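Local structure of pullulanase (2YOC) at residues Y593-A599 with T630-S635. The protein hydrolyses the alpha-1,6-glucosidic linkages of pullulan and of branched alpha-glucans, as a glycosyl hydrolase exported by a type 2 secretion system. Residues are numbered along the deposited sequence; the frame is centred on the assembly and turned at random.
Sequences YNHTNAA and TCCSDS
The imidazole of H595 lies with one face against the vicinal disulfide C631-C632. H595 CB packs on T630 OG1 (3.3 Å) and on the carbonyl oxygen of S633. At the ring, H595 CD2 touches C632 CB at 3.6 Å. C632 SG lies nearest CD2 and NE2, whereas C631 SG stands over the middle of the ring, nearest CE1 and NE2. C631 SG sits 4.0 Å from the H595 ring centroid and 10° off the normal, and C632 SG is over the same face but less centred, which makes both contacts sulfur-aromatic. Two bonds fix the ring's rotation: H595 ND1 donates to N594 OD1 at 2.6 Å, with that oxygen practically in the ring plane, and H595 NE2 bonds to the main-chain oxygen of Y547. In N594, CG stands between the backbone N and the carbonyl carbon (chi1 66°), which brings the amide beside T630; OD1 receives this bond and rests against T630 CB, and ND2 bonds to D665. The backbones form a two-stranded antiparallel ribbon just beyond strand 586-591 of the catalytic (beta/alpha)8 barrel, so the contact belongs to the loop following the third barrel strand. H595 and D634 are a non-hydrogen-bonded pair, T596 and S633 a hydrogen-bonded one: T596 N reaches S633 O at 3.0 Å and 164°, while the return bond from S633 N is weak. Past this ladder, S635 N donates to N594 O (2.9 Å), and S635 OG has the carbonyl oxygens of both Y593 and N594 near it, leaving its proton unassigned. At the other end, a water links N597 O to S633 OG, whose own nearest neighbour across the contact is A598 CA.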
loop_
_atom_site.group_PDB
_atom_site.type_symbol
_atom_site.label_atom_id
_atom_site.label_comp_id
_atom_site.label_asym_id
_atom_site.label_seq_id
_atom_site.Cartn_x
_atom_site.Cartn_y
_atom_site.Cartn_z
ATOM N N TYR B 593 -6.166 -37.944 -11.829
ATOM C CA TYR B 593 -5.266 -38.207 -12.929
ATOM C C TYR B 593 -3.831 -37.768 -12.657
ATOM O O TYR B 593 -2.935 -38.110 -13.434
ATOM C CB TYR B 593 -5.805 -37.618 -14.238
ATOM C CG TYR B 593 -7.096 -38.270 -14.672
ATOM C CD1 TYR B 593 -7.102 -39.539 -15.246
ATOM C CD2 TYR B 593 -8.318 -37.621 -14.503
ATOM C CE1 TYR B 593 -8.293 -40.159 -15.610
ATOM C CE2 TYR B 593 -9.512 -38.208 -14.922
ATOM C CZ TYR B 593 -9.497 -39.492 -15.446
ATOM O OH TYR B 593 -10.667 -40.096 -15.819
ATOM N N ASN B 594 -3.603 -37.034 -11.547
ATOM C CA ASN B 594 -2.288 -36.483 -11.190
ATOM C C ASN B 594 -1.203 -37.516 -10.888
ATOM O O ASN B 594 -0.016 -37.242 -11.111
ATOM C CB ASN B 594 -2.402 -35.431 -10.093
ATOM C CG ASN B 594 -2.862 -35.984 -8.783
ATOM O OD1 ASN B 594 -2.132 -36.705 -8.101
ATOM N ND2 ASN B 594 -4.081 -35.667 -8.398
ATOM N N HIS B 595 -1.617 -38.706 -10.421
ATOM C CA HIS B 595 -0.712 -39.789 -10.096
ATOM C C HIS B 595 -1.314 -41.153 -10.420
ATOM O O HIS B 595 -2.511 -41.274 -10.681
ATOM C CB HIS B 595 -0.305 -39.721 -8.607
ATOM C CG HIS B 595 -1.384 -40.068 -7.595
ATOM N ND1 HIS B 595 -2.180 -39.088 -7.012
ATOM C CD2 HIS B 595 -1.681 -41.256 -7.011
ATOM C CE1 HIS B 595 -2.955 -39.715 -6.140
ATOM N NE2 HIS B 595 -2.706 -41.022 -6.115
ATOM N N THR B 596 -0.467 -42.175 -10.391
ATOM C CA THR B 596 -0.821 -43.578 -10.520
ATOM C C THR B 596 -0.480 -44.150 -9.141
ATOM O O THR B 596 0.318 -43.512 -8.433
ATOM C CB THR B 596 0.010 -44.235 -11.616
ATOM O OG1 THR B 596 1.409 -44.124 -11.308
ATOM C CG2 THR B 596 -0.292 -43.657 -12.993
ATOM N N ASN B 597 -1.067 -45.306 -8.728
ATOM C CA ASN B 597 -0.739 -45.839 -7.403
ATOM C C ASN B 597 0.741 -46.327 -7.302
ATOM O O ASN B 597 1.338 -46.257 -6.221
ATOM C CB ASN B 597 -1.750 -46.889 -6.947
ATOM C CG ASN B 597 -1.449 -47.498 -5.605
ATOM O OD1 ASN B 597 -1.661 -46.911 -4.544
ATOM N ND2 ASN B 597 -0.930 -48.685 -5.629
ATOM N N ALA B 598 1.335 -46.751 -8.448
ATOM C CA ALA B 598 2.707 -47.254 -8.565
ATOM C C ALA B 598 3.264 -47.182 -10.003
ATOM O O ALA B 598 2.534 -46.912 -10.971
ATOM C CB ALA B 598 2.766 -48.680 -8.068
ATOM N N ALA B 599 4.582 -47.415 -10.114
ATOM C CA ALA B 599 5.353 -47.462 -11.353
ATOM C C ALA B 599 6.408 -48.568 -11.201
ATOM O O ALA B 599 6.384 -49.299 -10.210
ATOM C CB ALA B 599 6.003 -46.115 -11.618
ATOM N N THR B 630 3.028 -35.343 -5.709
ATOM C CA THR B 630 1.613 -35.513 -5.401
ATOM C C THR B 630 1.376 -36.447 -4.221
ATOM O O THR B 630 0.297 -36.429 -3.647
ATOM C CB THR B 630 0.860 -36.051 -6.650
ATOM O OG1 THR B 630 1.237 -37.402 -6.881
ATOM C CG2 THR B 630 1.111 -35.221 -7.901
ATOM N N CYS B 631 2.423 -37.198 -3.836
ATOM C CA CYS B 631 2.573 -38.392 -2.995
ATOM C C CYS B 631 2.849 -39.337 -4.132
ATOM O O CYS B 631 2.732 -38.956 -5.310
ATOM C CB CYS B 631 1.252 -38.799 -2.326
ATOM S SG CYS B 631 0.003 -39.511 -3.475
ATOM N N CYS B 632 2.965 -40.602 -3.823
ATOM C CA CYS B 632 2.863 -41.616 -4.858
ATOM C C CYS B 632 3.676 -41.420 -6.170
ATOM O O CYS B 632 4.815 -40.954 -6.129
ATOM C CB CYS B 632 1.375 -41.861 -5.128
ATOM S SG CYS B 632 0.310 -41.540 -3.688
ATOM N N SER B 633 3.100 -41.806 -7.313
ATOM C CA SER B 633 3.792 -41.804 -8.592
ATOM C C SER B 633 3.245 -40.798 -9.570
ATOM O O SER B 633 2.288 -41.067 -10.291
ATOM C CB SER B 633 3.826 -43.220 -9.165
ATOM O OG SER B 633 4.343 -44.132 -8.202
ATOM N N ASP B 634 3.868 -39.630 -9.584
ATOM C CA ASP B 634 3.478 -38.510 -10.426
ATOM C C ASP B 634 3.296 -38.890 -11.894
ATOM O O ASP B 634 4.248 -39.310 -12.549
ATOM C CB ASP B 634 4.492 -37.338 -10.323
ATOM C CG ASP B 634 4.638 -36.622 -8.977
ATOM O OD1 ASP B 634 4.004 -37.072 -7.981
ATOM O OD2 ASP B 634 5.415 -35.632 -8.913
ATOM N N SER B 635 2.067 -38.711 -12.407
ATOM C CA SER B 635 1.733 -38.944 -13.795
ATOM C C SER B 635 2.147 -37.723 -14.607
ATOM O O SER B 635 2.442 -36.669 -14.029
ATOM C CB SER B 635 0.240 -39.181 -13.921
ATOM O OG SER B 635 -0.471 -37.977 -13.708
HETATM O O HOH W 1 3.093 -44.670 -5.308
#